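Local coordinates for protein glycosyl hydrolase, family 8 (Clostridium perfringens, PDB 3REN) that acts as an alpha-amylase, probably hydrolysing alpha-glucosidic bonds of starch-like glucans, and is built on an (alpha/alpha)6-barrel, at residues 39-44 / 82-87; 60-65 / 113-118; 287-292 / 303-308. All blocks are in the same frame, centred on the assembly; numbering follows the deposited sequence.

Contact 1: 39-44 / 82-87; sequences YGIYTN and DEHFDI. With EDO (1,2-ethanediol), chain H; EDO (1,2-ethanediol), chain I.
Ile87, near the end of helix 78-89, probably an outer-layer helix of the (alpha/alpha)6-barrel, meets a classic beta bulge in the short hairpin of strands 35-36 and 40-41, where Tyr39 and Gly40 both face Lys36. The nearest backbones, at Tyr39 and Ile87, are 6.8 Å apart between CA atoms.

Van der Waals contacts dominate: Ile87 CG2 lies 3.6 Å from Tyr39 O, a methyl resting against a carbonyl oxygen, and the other branch brings Ile87 CD1 to 3.9 Å from Gly40 CA. The Tyr39 oxygen accepts a hydrogen bond from Lys102 NZ, and the isoleucine packs beside it. Gly40 has phi 140° and psi -168°, angles at which a CB would press on the carbonyl oxygen of Tyr39. One residue on, Ile41 CD1 approaches His84 CE1 obliquely at 3.9 Å, the two side chains crossing at about a right angle.

Polar contacts run through His84 and two ethanediol molecules, probably from the crystallisation liquor. His84 CG is anti to the carbonyl carbon (chi1 -69°), a torsion that swings the imidazole round to Ile41; its ND1 is hydrogen-bonded to Glu65, whose other carboxylate oxygen takes the N-H of Ile41. One carboxylate thus joins strand 40-41 to helix 78-89 and limits rotation of the ring. One ethanediol touches Ile87 CD1 through its C1 and donates from O1 to Glu83 OE2. The other lies at the imidazole edge, its O1 hydrogen-bonded to His84 NE2 at 2.5 Å in a nearly straight line.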
# COMPACT_ATOMS: atom_id res chain seq x y z
N TYR A 39 17.54 11.90 -0.09
CA TYR A 39 17.86 10.48 -0.08
C TYR A 39 16.58 9.66 -0.08
O TYR A 39 16.42 8.78 -0.94
CB TYR A 39 18.72 10.13 1.13
CG TYR A 39 18.94 8.64 1.34
CD1 TYR A 39 19.67 7.88 0.41
CD2 TYR A 39 18.48 8.00 2.50
CE1 TYR A 39 19.90 6.51 0.62
CE2 TYR A 39 18.70 6.63 2.72
CZ TYR A 39 19.42 5.90 1.77
OH TYR A 39 19.62 4.55 1.96
N GLY A 40 15.68 9.95 0.88
CA GLY A 40 14.36 9.32 0.90
C GLY A 40 13.86 8.93 2.28
O GLY A 40 14.43 9.31 3.31
N ILE A 41 12.79 8.14 2.29
CA ILE A 41 12.18 7.70 3.55
C ILE A 41 12.80 6.36 4.00
O ILE A 41 12.76 5.37 3.28
CB ILE A 41 10.67 7.55 3.39
CG1 ILE A 41 10.11 8.89 2.89
CG2 ILE A 41 10.03 7.02 4.69
CD1 ILE A 41 8.74 8.79 2.29
N TYR A 42 13.34 6.33 5.20
CA TYR A 42 13.96 5.15 5.76
C TYR A 42 12.88 4.10 6.00
O TYR A 42 11.75 4.46 6.34
CB TYR A 42 14.53 5.48 7.15
CG TYR A 42 15.69 6.44 7.21
CD1 TYR A 42 16.57 6.58 6.13
CD2 TYR A 42 15.95 7.16 8.38
CE1 TYR A 42 17.68 7.47 6.20
CE2 TYR A 42 17.05 8.03 8.49
CZ TYR A 42 17.90 8.17 7.39
OH TYR A 42 18.97 8.99 7.49
N THR A 43 13.24 2.84 5.88
CA THR A 43 12.36 1.70 6.16
C THR A 43 12.06 1.54 7.66
O THR A 43 10.93 1.23 8.03
CB THR A 43 13.01 0.43 5.61
OG1 THR A 43 13.27 0.65 4.21
CG2 THR A 43 12.09 -0.79 5.81
N ASN A 44 13.07 1.74 8.50
CA ASN A 44 12.94 1.74 9.95
C ASN A 44 13.58 2.98 10.59
O ASN A 44 14.45 3.67 9.95
CB ASN A 44 13.61 0.49 10.53
CG ASN A 44 13.11 -0.78 9.92
OD1 ASN A 44 13.84 -1.47 9.26
ND2 ASN A 44 11.84 -1.10 10.13
N ASP A 82 7.34 16.11 -6.53
CA ASP A 82 8.55 16.13 -7.36
C ASP A 82 9.78 15.73 -6.61
O ASP A 82 10.71 15.12 -7.19
CB ASP A 82 8.73 17.50 -8.05
CG ASP A 82 7.74 17.69 -9.23
OD1 ASP A 82 7.26 16.70 -9.83
OD2 ASP A 82 7.41 18.83 -9.56
N GLU A 83 9.82 16.03 -5.32
CA GLU A 83 11.02 15.72 -4.59
C GLU A 83 11.17 14.20 -4.43
O GLU A 83 12.28 13.66 -4.50
CB GLU A 83 11.00 16.46 -3.25
CG GLU A 83 12.15 16.12 -2.35
CD GLU A 83 12.17 17.00 -1.10
OE1 GLU A 83 11.63 18.13 -1.18
OE2 GLU A 83 12.71 16.57 -0.05
N HIS A 84 10.04 13.49 -4.24
CA HIS A 84 10.08 12.04 -4.11
C HIS A 84 10.16 11.34 -5.47
O HIS A 84 10.86 10.32 -5.60
CB HIS A 84 8.93 11.55 -3.23
CG HIS A 84 9.11 11.97 -1.81
ND1 HIS A 84 9.84 11.23 -0.92
CD2 HIS A 84 8.79 13.13 -1.18
CE1 HIS A 84 9.92 11.88 0.23
NE2 HIS A 84 9.30 13.04 0.09
N PHE A 85 9.45 11.87 -6.47
CA PHE A 85 9.61 11.39 -7.86
C PHE A 85 11.10 11.45 -8.30
O PHE A 85 11.61 10.50 -8.85
CB PHE A 85 8.70 12.17 -8.80
CG PHE A 85 8.74 11.70 -10.23
CD1 PHE A 85 8.88 10.35 -10.55
CD2 PHE A 85 8.60 12.61 -11.26
CE1 PHE A 85 8.91 9.92 -11.86
CE2 PHE A 85 8.62 12.17 -12.59
CZ PHE A 85 8.78 10.81 -12.88
N ASP A 86 11.80 12.55 -8.01
CA ASP A 86 13.25 12.60 -8.33
C ASP A 86 14.09 11.48 -7.72
O ASP A 86 15.01 10.96 -8.38
CB ASP A 86 13.86 13.92 -7.92
CG ASP A 86 13.48 15.05 -8.85
OD1 ASP A 86 12.90 14.83 -9.95
OD2 ASP A 86 13.74 16.18 -8.44
N ILE A 87 13.80 11.12 -6.48
CA ILE A 87 14.43 9.92 -5.88
C ILE A 87 14.07 8.63 -6.61
O ILE A 87 14.93 7.78 -6.84
CB ILE A 87 14.06 9.81 -4.38
CG1 ILE A 87 14.79 10.91 -3.60
CG2 ILE A 87 14.36 8.40 -3.83
CD1 ILE A 87 14.06 11.38 -2.34
C1 EDO H . 13.30 13.32 0.42
O1 EDO H . 14.12 14.51 0.33
C2 EDO H . 13.21 12.86 1.87
O2 EDO H . 12.84 13.99 2.69
C1 EDO I . 9.45 14.61 3.45
O1 EDO I . 9.49 14.66 2.03
C2 EDO I . 8.98 13.22 3.89
O2 EDO I . 10.04 12.30 3.66

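Contact 2: 60-65 / 113-118; sequences VLSESE and TIDELR
Glu63 lays its CG over one face of the Arg118 guanidinium, 4.0 Å from Arg118 NH1, while its carboxylate plane stands 86° to that flat group. Glu63 CG is anti to the backbone N (chi1 173°) and the chain runs on extended, so methylene rather than carboxylate covers the face. Beside it, Glu63 CB touches Asp115 OD1 at 3.4 Å.

Arg118 and Asp115 sit one turn apart on helix 113-130 and form a salt bridge, Arg118 NH1 to Asp115 OD1 at 3.2 Å. The oxygen offers its anti lone pair and lies within 2° of the guanidinium plane, a geometry consistent with the bridge holding the guanidinium in the orientation on which Glu63 rests. Helices 62-74 and 113-130 are probably successive inner helices of the (alpha/alpha)6-barrel, and they meet here at their N-terminal ends, the side on which family 8 enzymes generally carry the substrate cleft.

No direct hydrogen bond crosses the contact; three waters do the joining. Water 1 donates to Ser62 O and Asp115 O and accepts from Arg118 NH1. Water 2 takes the N-H of Glu63 and donates to Asp115 OD2 at 2.6 Å. Ser62 OG, bonded to Ser99 O, packs 3.5 Å from Asp115 OD2. Water 3 donates to Glu63 OE2 at 2.7 Å and to Asp115 OD1, and accepts from Arg118 NH2.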
# COMPACT_ATOMS: atom_id res chain seq x y z
N VAL A 60 16.03 2.60 1.56
CA VAL A 60 14.84 3.31 1.09
C VAL A 60 14.10 2.38 0.16
O VAL A 60 14.65 1.94 -0.84
CB VAL A 60 15.23 4.55 0.29
CG1 VAL A 60 14.01 5.15 -0.47
CG2 VAL A 60 15.87 5.58 1.19
N LEU A 61 12.84 2.09 0.46
CA LEU A 61 12.03 1.26 -0.42
C LEU A 61 11.27 2.11 -1.47
O LEU A 61 10.78 3.22 -1.14
CB LEU A 61 11.01 0.52 0.43
CG LEU A 61 11.58 -0.55 1.37
CD1 LEU A 61 10.51 -1.08 2.34
CD2 LEU A 61 12.19 -1.72 0.58
N SER A 62 11.13 1.61 -2.71
CA SER A 62 10.28 2.35 -3.65
C SER A 62 8.82 2.22 -3.24
O SER A 62 7.96 3.02 -3.69
CB SER A 62 10.46 1.86 -5.08
OG SER A 62 10.22 0.44 -5.16
N GLU A 63 8.54 1.21 -2.41
CA GLU A 63 7.25 1.13 -1.71
C GLU A 63 6.99 2.44 -0.94
O GLU A 63 5.91 3.02 -1.10
CB GLU A 63 7.19 -0.08 -0.75
CG GLU A 63 5.95 -0.17 0.18
CD GLU A 63 6.12 -1.32 1.20
OE1 GLU A 63 6.76 -1.10 2.27
OE2 GLU A 63 5.66 -2.46 0.88
N SER A 64 7.94 2.83 -0.08
CA SER A 64 7.82 4.04 0.74
C SER A 64 7.67 5.27 -0.12
O SER A 64 6.78 6.11 0.10
CB SER A 64 9.07 4.21 1.62
OG SER A 64 9.24 3.06 2.42
N GLU A 65 8.53 5.38 -1.14
CA GLU A 65 8.47 6.51 -2.05
C GLU A 65 7.14 6.64 -2.80
O GLU A 65 6.62 7.74 -2.93
CB GLU A 65 9.64 6.46 -3.05
CG GLU A 65 10.97 6.63 -2.33
CD GLU A 65 11.03 7.93 -1.50
OE1 GLU A 65 10.61 8.99 -2.01
OE2 GLU A 65 11.49 7.91 -0.35
N THR A 113 6.07 -6.01 -8.70
CA THR A 113 5.00 -5.43 -9.50
C THR A 113 4.14 -4.41 -8.74
O THR A 113 3.74 -3.36 -9.29
CB THR A 113 4.17 -6.57 -10.09
OG1 THR A 113 4.97 -7.26 -11.07
CG2 THR A 113 2.88 -6.10 -10.76
N ILE A 114 3.85 -4.70 -7.47
CA ILE A 114 2.99 -3.81 -6.70
C ILE A 114 3.62 -2.43 -6.55
O ILE A 114 2.91 -1.43 -6.62
CB ILE A 114 2.63 -4.44 -5.31
CG1 ILE A 114 1.56 -3.59 -4.60
CG2 ILE A 114 3.92 -4.61 -4.47
CD1 ILE A 114 1.09 -4.09 -3.18
N ASP A 115 4.95 -2.36 -6.36
CA ASP A 115 5.60 -1.06 -6.25
C ASP A 115 5.55 -0.30 -7.58
O ASP A 115 5.40 0.94 -7.58
CB ASP A 115 7.07 -1.16 -5.84
CG ASP A 115 7.30 -1.87 -4.55
OD1 ASP A 115 6.45 -1.81 -3.63
OD2 ASP A 115 8.39 -2.47 -4.44
N GLU A 116 5.72 -1.01 -8.69
CA GLU A 116 5.70 -0.40 -10.01
C GLU A 116 4.32 0.18 -10.25
O GLU A 116 4.18 1.31 -10.68
CB GLU A 116 6.02 -1.41 -11.13
CG GLU A 116 7.23 -2.30 -10.84
CD GLU A 116 8.47 -1.44 -10.64
OE1 GLU A 116 8.57 -0.40 -11.33
OE2 GLU A 116 9.33 -1.80 -9.80
N LEU A 117 3.28 -0.61 -9.95
CA LEU A 117 1.92 -0.18 -10.21
C LEU A 117 1.52 1.00 -9.29
O LEU A 117 0.77 1.85 -9.72
CB LEU A 117 0.92 -1.34 -10.09
CG LEU A 117 0.98 -2.38 -11.22
CD1 LEU A 117 0.23 -3.67 -10.83
CD2 LEU A 117 0.41 -1.82 -12.48
N ARG A 118 2.01 1.02 -8.04
CA ARG A 118 1.71 2.13 -7.13
C ARG A 118 2.29 3.45 -7.65
O ARG A 118 1.67 4.51 -7.51
CB ARG A 118 2.29 1.87 -5.75
CG ARG A 118 1.81 2.86 -4.68
CD ARG A 118 2.48 2.63 -3.33
NE ARG A 118 2.12 1.35 -2.69
CZ ARG A 118 2.89 0.26 -2.67
NH1 ARG A 118 4.06 0.23 -3.28
NH2 ARG A 118 2.46 -0.83 -2.03
O HOH W 1 5.82 2.16 -4.88
O HOH W 2 9.80 -1.56 -2.39
O HOH W 3 4.38 -2.64 -1.48

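Contact 3: 287-292 / 303-308; sequences SNVALI and NKAIDK
Ile306 reaches across to Ala290 with its terminal methyl, in an antiparallel packing of two consecutive helices of the (alpha/alpha)6-barrel. The axis segments of 287-292 and 303-308 approach to 8.3 Å with their directions 152° apart. So close an approach suits small residues, and alanines are found at the closest point: Ala290 and Ala305 have their CA atoms 5.3 Å apart.

Along the Ile306 side chain the approach is stepwise. Its CB bond is not aimed at the partner helix, and the Ile306 CB atom is still 5.5 Å from Ala290 CB, too far for contact. Ile306 CG1, anti to the carbonyl carbon, shortens the gap to 4.4 Å from the same Ala290 CB. A further bend, chi2 -66°, turns Ile306 CD1 inward until it meets Ala290 CB at 4.0 Å. The CG2 branch takes the other direction and makes no contact with 287-292. The isoleucine therefore touches the alanine with a single methyl, and the Ile306 side chain also packs on Tyr348 near the C-terminus.

Ala290 is met from several directions. Besides Ile306 and Ala305 across the contact, it touches Ala344 of helix 335-346, and Ser287 one turn earlier packs on that same helix. Asn288 lies against helix 231-243. Helix 283-296 is thus flanked by helices on more than one side, consistent with a place in the inner ring of the barrel, with helix 299-312 backing it from the outer layer.

Every contact across this pair is apolar or van der Waals, with no hydrogen bond between the segments. Ala305 has its CB directed toward the partner, between two successive residues: Ala305 CB lies 4.0 Å from Val289 CG1 and 3.8 Å from Ala290 CB. Its closest approach is to the backbone, Ala305 CB to Ala290 N at 3.7 Å.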
# COMPACT_ATOMS: atom_id res chain seq x y z
N SER A 287 -5.73 1.61 8.65
CA SER A 287 -5.62 2.54 7.51
C SER A 287 -6.44 2.12 6.34
O SER A 287 -7.16 2.94 5.78
CB SER A 287 -4.16 2.70 7.07
OG SER A 287 -3.42 3.34 8.10
N ASN A 288 -6.34 0.85 5.94
CA ASN A 288 -7.06 0.38 4.78
C ASN A 288 -8.57 0.37 5.01
O ASN A 288 -9.34 0.69 4.10
CB ASN A 288 -6.56 -1.02 4.38
CG ASN A 288 -5.28 -0.97 3.57
OD1 ASN A 288 -4.93 0.08 3.05
ND2 ASN A 288 -4.57 -2.09 3.45
N VAL A 289 -8.98 -0.03 6.22
CA VAL A 289 -10.39 -0.07 6.57
C VAL A 289 -10.97 1.35 6.51
O VAL A 289 -12.06 1.57 5.97
CB VAL A 289 -10.58 -0.68 7.98
CG1 VAL A 289 -12.04 -0.59 8.40
CG2 VAL A 289 -10.13 -2.14 8.02
N ALA A 290 -10.21 2.33 7.03
CA ALA A 290 -10.58 3.75 6.93
C ALA A 290 -10.66 4.22 5.49
O ALA A 290 -11.57 4.96 5.13
CB ALA A 290 -9.58 4.63 7.72
N LEU A 291 -9.72 3.79 4.64
CA LEU A 291 -9.78 4.21 3.21
C LEU A 291 -10.98 3.60 2.46
O LEU A 291 -11.59 4.23 1.58
CB LEU A 291 -8.47 3.87 2.48
CG LEU A 291 -7.36 4.80 2.97
CD1 LEU A 291 -6.02 4.18 2.66
CD2 LEU A 291 -7.52 6.22 2.36
N ILE A 292 -11.29 2.35 2.82
CA ILE A 292 -12.49 1.69 2.32
C ILE A 292 -13.74 2.47 2.74
O ILE A 292 -14.60 2.77 1.89
CB ILE A 292 -12.54 0.23 2.82
CG1 ILE A 292 -11.48 -0.62 2.09
CG2 ILE A 292 -13.91 -0.37 2.60
CD1 ILE A 292 -11.13 -1.89 2.87
N ASN A 303 -14.88 6.39 11.30
CA ASN A 303 -14.50 6.93 12.62
C ASN A 303 -13.95 5.86 13.55
O ASN A 303 -13.03 6.11 14.33
CB ASN A 303 -15.70 7.65 13.26
CG ASN A 303 -15.95 9.00 12.61
OD1 ASN A 303 -15.02 9.66 12.13
ND2 ASN A 303 -17.19 9.43 12.62
N LYS A 304 -14.52 4.66 13.46
CA LYS A 304 -14.07 3.52 14.26
C LYS A 304 -12.62 3.16 13.92
O LYS A 304 -11.82 2.90 14.82
CB LYS A 304 -14.96 2.31 13.97
CG LYS A 304 -15.07 1.32 15.12
CD LYS A 304 -16.23 0.34 14.92
CE LYS A 304 -17.03 0.08 16.25
NZ LYS A 304 -16.27 -0.66 17.30
N ALA A 305 -12.32 3.11 12.62
CA ALA A 305 -10.97 2.84 12.15
C ALA A 305 -10.03 4.00 12.52
O ALA A 305 -8.93 3.76 13.00
CB ALA A 305 -10.97 2.58 10.64
N ILE A 306 -10.47 5.26 12.32
CA ILE A 306 -9.64 6.41 12.69
C ILE A 306 -9.35 6.48 14.22
O ILE A 306 -8.26 6.83 14.65
CB ILE A 306 -10.29 7.74 12.24
CG1 ILE A 306 -10.39 7.83 10.69
CG2 ILE A 306 -9.54 8.94 12.80
CD1 ILE A 306 -9.04 7.90 9.91
N ASP A 307 -10.36 6.16 15.03
CA ASP A 307 -10.18 6.15 16.47
C ASP A 307 -9.07 5.20 16.86
O ASP A 307 -8.28 5.53 17.74
CB ASP A 307 -11.48 5.81 17.20
CG ASP A 307 -12.45 7.00 17.26
OD1 ASP A 307 -12.07 8.14 16.88
OD2 ASP A 307 -13.61 6.79 17.65
N LYS A 308 -8.97 4.04 16.21
CA LYS A 308 -7.85 3.13 16.50
C LYS A 308 -6.50 3.73 16.16
O LYS A 308 -5.54 3.53 16.90
CB LYS A 308 -7.98 1.78 15.79
CG LYS A 308 -9.16 0.98 16.22
CD LYS A 308 -8.97 0.49 17.63
CE LYS A 308 -10.02 -0.59 17.97
NZ LYS A 308 -9.74 -1.07 19.35

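Overall arrangement
Contacts 1 and 2 are neighbours, their centres 11 Å apart, and their segments alternate along the chain: strand 40-41, strand 60-61 with helix 62-74, helix 78-89, then helix 113-130. Glu65, within 60-65, binds residues on both sides of contact 1, so the two form one continuous region. Contact 3 follows later in the chain, its centre about 26 Å from that of contact 1 and 23 Å from that of contact 2, and touches neither. Helix 335-346 spans part of the gap, packing on Glu63 and Ser64 as well as on Ser287 and Ala290. By helix order, contact 2 probably joins two inner helices, contact 3 inner to outer and contact 1 hairpin to outer, tying both barrel layers together.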